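Local atomic coordinates of type III Pentaketide Synthase (Neurospora crassa, PDB entry 3EUO), a protein that probably acts as an acyltransferase of the chalcone and stilbene synthase family, a type III polyketide synthase that builds pentaketide chains. Residues V258-Y270 against A300-L312. Residues are numbered along the deposited sequence; the frame is centred on the assembly and turned at random.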
loop_
_atom_site.group_PDB
_atom_site.type_symbol
_atom_site.label_atom_id
_atom_site.label_comp_id
_atom_site.label_asym_id
_atom_site.label_seq_id
_atom_site.Cartn_x
_atom_site.Cartn_y
_atom_site.Cartn_z
ATOM N N VAL A 258 15.470 19.482 3.344
ATOM C CA VAL A 258 14.555 19.040 2.283
ATOM C C VAL A 258 14.530 19.935 1.037
ATOM O O VAL A 258 14.676 19.424 -0.068
ATOM C CB VAL A 258 13.119 18.779 2.810
ATOM C CG1 VAL A 258 12.179 18.359 1.673
ATOM C CG2 VAL A 258 13.152 17.714 3.886
ATOM N N PRO A 259 14.360 21.262 1.206
ATOM C CA PRO A 259 14.311 22.103 0.001
ATOM C C PRO A 259 15.603 22.021 -0.813
ATOM O O PRO A 259 15.554 22.008 -2.044
ATOM C CB PRO A 259 14.120 23.521 0.561
ATOM C CG PRO A 259 13.625 23.335 1.956
ATOM C CD PRO A 259 14.225 22.061 2.440
ATOM N N VAL A 260 16.741 21.941 -0.126
ATOM C CA VAL A 260 18.039 21.877 -0.791
ATOM C C VAL A 260 18.189 20.567 -1.562
ATOM O O VAL A 260 18.570 20.581 -2.735
ATOM C CB VAL A 260 19.220 22.112 0.194
ATOM C CG1 VAL A 260 20.546 21.735 -0.448
ATOM C CG2 VAL A 260 19.253 23.573 0.639
ATOM N N LEU A 261 17.861 19.449 -0.909
ATOM C CA LEU A 261 17.951 18.123 -1.533
ATOM C C LEU A 261 16.997 17.993 -2.722
ATOM O O LEU A 261 17.372 17.467 -3.773
ATOM C CB LEU A 261 17.685 17.016 -0.505
ATOM C CG LEU A 261 18.664 16.879 0.674
ATOM C CD1 LEU A 261 18.082 15.971 1.755
ATOM C CD2 LEU A 261 20.035 16.378 0.226
ATOM N N ALA A 262 15.777 18.496 -2.545
ATOM C CA ALA A 262 14.768 18.492 -3.603
ATOM C C ALA A 262 15.236 19.310 -4.796
ATOM O O ALA A 262 15.243 18.816 -5.928
ATOM C CB ALA A 262 13.449 19.017 -3.078
ATOM N N LYS A 263 15.663 20.547 -4.538
ATOM C CA LYS A 263 16.133 21.431 -5.605
ATOM C C LYS A 263 17.240 20.761 -6.416
ATOM O O LYS A 263 17.229 20.817 -7.644
ATOM C CB LYS A 263 16.613 22.771 -5.039
ATOM C CG LYS A 263 17.015 23.784 -6.109
ATOM C CD LYS A 263 17.523 25.074 -5.502
ATOM C CE LYS A 263 18.046 26.015 -6.584
ATOM N NZ LYS A 263 18.446 27.331 -6.019
ATOM N N ALA A 264 18.173 20.115 -5.714
ATOM C CA ALA A 264 19.318 19.439 -6.334
ATOM C C ALA A 264 18.940 18.246 -7.213
ATOM O O ALA A 264 19.686 17.884 -8.128
ATOM C CB ALA A 264 20.323 19.008 -5.260
ATOM N N SER A 265 17.793 17.634 -6.938
ATOM C CA SER A 265 17.376 16.437 -7.669
ATOM C C SER A 265 16.704 16.724 -9.013
ATOM O O SER A 265 16.612 15.827 -9.856
ATOM C CB SER A 265 16.449 15.573 -6.808
ATOM O OG SER A 265 15.182 16.187 -6.653
ATOM N N LEU A 266 16.252 17.962 -9.213
ATOM C CA LEU A 266 15.441 18.322 -10.388
ATOM C C LEU A 266 16.169 18.154 -11.725
ATOM O O LEU A 266 15.698 17.438 -12.606
ATOM C CB LEU A 266 14.892 19.753 -10.264
ATOM C CG LEU A 266 13.838 20.077 -9.190
ATOM C CD1 LEU A 266 13.718 21.568 -9.011
ATOM C CD2 LEU A 266 12.465 19.473 -9.518
ATOM N N GLN A 267 17.319 18.812 -11.866
ATOM C CA GLN A 267 18.087 18.780 -13.117
ATOM C C GLN A 267 18.443 17.354 -13.572
ATOM O O GLN A 267 18.172 16.999 -14.721
ATOM C CB GLN A 267 19.338 19.676 -13.027
ATOM C CG GLN A 267 19.050 21.141 -12.636
ATOM C CD GLN A 267 19.353 21.477 -11.171
ATOM O OE1 GLN A 267 20.044 22.472 -10.887
ATOM N NE2 GLN A 267 18.828 20.670 -10.235
ATOM N N PRO A 268 19.041 16.533 -12.678
ATOM C CA PRO A 268 19.420 15.167 -13.059
ATOM C C PRO A 268 18.229 14.271 -13.413
ATOM O O PRO A 268 18.320 13.467 -14.346
ATOM C CB PRO A 268 20.116 14.631 -11.803
ATOM C CG PRO A 268 20.504 15.835 -11.034
ATOM C CD PRO A 268 19.427 16.821 -11.284
ATOM N N THR A 269 17.126 14.416 -12.684
ATOM C CA THR A 269 15.924 13.614 -12.940
ATOM C C THR A 269 15.270 14.036 -14.257
ATOM O O THR A 269 14.913 13.189 -15.078
ATOM C CB THR A 269 14.933 13.685 -11.766
ATOM O OG1 THR A 269 15.639 13.439 -10.544
ATOM C CG2 THR A 269 13.832 12.635 -11.923
ATOM N N TYR A 270 15.166 15.347 -14.464
ATOM C CA TYR A 270 14.636 15.910 -15.706
ATOM C C TYR A 270 15.442 15.446 -16.923
ATOM O O TYR A 270 14.862 15.051 -17.933
ATOM C CB TYR A 270 14.611 17.442 -15.626
ATOM C CG TYR A 270 14.416 18.128 -16.953
ATOM C CD1 TYR A 270 13.135 18.384 -17.449
ATOM C CD2 TYR A 270 15.512 18.516 -17.721
ATOM C CE1 TYR A 270 12.953 19.000 -18.674
ATOM C CE2 TYR A 270 15.339 19.138 -18.946
ATOM C CZ TYR A 270 14.064 19.378 -19.415
ATOM O OH TYR A 270 13.903 19.992 -20.632
ATOM N N ALA A 300 6.565 26.623 -0.401
ATOM C CA ALA A 300 6.904 27.729 -1.304
ATOM C C ALA A 300 8.323 27.623 -1.860
ATOM O O ALA A 300 8.555 27.951 -3.028
ATOM C CB ALA A 300 6.683 29.078 -0.641
ATOM N N THR A 301 9.257 27.144 -1.035
ATOM C CA THR A 301 10.651 27.000 -1.459
ATOM C C THR A 301 10.812 25.963 -2.561
ATOM O O THR A 301 11.797 25.991 -3.296
ATOM C CB THR A 301 11.603 26.650 -0.294
ATOM O OG1 THR A 301 11.313 25.333 0.187
ATOM C CG2 THR A 301 11.454 27.651 0.848
ATOM N N ILE A 302 9.859 25.035 -2.662
ATOM C CA ILE A 302 9.890 24.025 -3.716
ATOM C C ILE A 302 9.633 24.672 -5.074
ATOM O O ILE A 302 10.321 24.380 -6.059
ATOM C CB ILE A 302 8.860 22.883 -3.466
ATOM C CG1 ILE A 302 9.135 22.179 -2.126
ATOM C CG2 ILE A 302 8.846 21.891 -4.641
ATOM C CD1 ILE A 302 10.545 21.619 -1.969
ATOM N N LEU A 303 8.642 25.555 -5.112
ATOM C CA LEU A 303 8.292 26.262 -6.334
ATOM C C LEU A 303 9.378 27.253 -6.729
ATOM O O LEU A 303 9.836 27.238 -7.870
ATOM C CB LEU A 303 6.937 26.957 -6.205
ATOM C CG LEU A 303 5.747 26.041 -5.883
ATOM C CD1 LEU A 303 4.491 26.856 -5.695
ATOM C CD2 LEU A 303 5.554 24.959 -6.955
ATOM N N SER A 304 9.801 28.102 -5.795
ATOM C CA SER A 304 10.864 29.067 -6.104
ATOM C C SER A 304 12.176 28.345 -6.425
ATOM O O SER A 304 12.920 28.767 -7.309
ATOM C CB SER A 304 11.045 30.092 -4.976
ATOM O OG SER A 304 11.372 29.459 -3.753
ATOM N N GLY A 305 12.443 27.244 -5.723
ATOM C CA GLY A 305 13.600 26.397 -6.014
ATOM C C GLY A 305 13.600 25.812 -7.418
ATOM O O GLY A 305 14.647 25.762 -8.073
ATOM N N ALA A 306 12.431 25.358 -7.875
ATOM C CA ALA A 306 12.282 24.823 -9.233
ATOM C C ALA A 306 12.514 25.906 -10.283
ATOM O O ALA A 306 13.198 25.673 -11.282
ATOM C CB ALA A 306 10.921 24.179 -9.416
ATOM N N GLU A 307 11.956 27.089 -10.038
ATOM C CA GLU A 307 12.177 28.263 -10.893
ATOM C C GLU A 307 13.666 28.574 -11.041
ATOM O O GLU A 307 14.133 28.880 -12.139
ATOM C CB GLU A 307 11.464 29.490 -10.323
ATOM C CG GLU A 307 9.953 29.421 -10.386
ATOM C CD GLU A 307 9.276 30.439 -9.485
ATOM O OE1 GLU A 307 9.952 31.358 -8.973
ATOM O OE2 GLU A 307 8.054 30.315 -9.290
ATOM N N SER A 308 14.398 28.487 -9.929
ATOM C CA SER A 308 15.833 28.762 -9.904
ATOM C C SER A 308 16.627 27.661 -10.600
ATOM O O SER A 308 17.426 27.941 -11.496
ATOM C CB SER A 308 16.317 28.939 -8.461
ATOM O OG SER A 308 17.722 29.104 -8.407
ATOM N N ALA A 309 16.400 26.417 -10.181
ATOM C CA ALA A 309 17.144 25.262 -10.686
ATOM C C ALA A 309 16.976 25.044 -12.187
ATOM O O ALA A 309 17.945 24.718 -12.877
ATOM C CB ALA A 309 16.746 24.003 -9.928
ATOM N N MET A 310 15.752 25.219 -12.685
ATOM C CA MET A 310 15.440 24.890 -14.078
ATOM C C MET A 310 15.272 26.129 -14.971
ATOM O O MET A 310 14.949 26.002 -16.153
ATOM C CB MET A 310 14.184 24.002 -14.172
ATOM C CG MET A 310 14.223 22.659 -13.404
ATOM S SD MET A 310 15.696 21.623 -13.636
ATOM C CE MET A 310 15.612 21.181 -15.364
ATOM N N GLY A 311 15.484 27.316 -14.409
ATOM C CA GLY A 311 15.319 28.567 -15.157
ATOM C C GLY A 311 13.902 28.813 -15.648
ATOM O O GLY A 311 13.686 29.056 -16.844
ATOM N N LEU A 312 12.940 28.772 -14.721
ATOM C CA LEU A 312 11.516 28.903 -15.043
ATOM C C LEU A 312 10.903 30.171 -14.435
ATOM O O LEU A 312 11.463 30.748 -13.506
ATOM C CB LEU A 312 10.745 27.663 -14.547
ATOM C CG LEU A 312 11.256 26.290 -14.996
ATOM C CD1 LEU A 312 10.545 25.152 -14.260
ATOM C CD2 LEU A 312 11.107 26.128 -16.507
HETATM O O HOH W 1 13.651 23.618 -2.968
#
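Pro259 lays its ring against the hydroxyl of Thr301, CB lying 3.4 Å from OG1, while a water donates to both Pro259 O and Thr301 O and so ties the two backbones together. One turn on, the methyl of Ala262 meets Ile302 CD1. Lys263 has CG anti to its backbone N (chi1 -175°) and stays extended, running over the bare backbone of Gly305 until NZ donates to Ser308 OG at 3.1 Å. Replacing this lysine with an alanine would probably uncover Gly305 and leave the Ser308 hydroxyl without its ammonium donor. Leu266 is a knob in the hole formed by Gly305, Ala306, Ala309 and Met310, its CD1 3.6 Å from Ala306 CA. Gln267, bent at chi2, lays its amide by the Ala309 methyl and brings CG to 3.5 Å from Met310 SD. Beyond it, the doubly bent Met310 chain sets CE over one face of the Tyr270 ring, 4.0 Å from the centroid, in a CH-pi contact. Over these segments the helix axes approach to 9.1 Å and cross at -42°. This knob-into-hole pair, within the C-terminal chalcone/stilbene synthase region, packs on the large mixed sheet: Leu266 touches strands 359-366 and 370-378, Ala306 and Met310 the outermost strand 292-295.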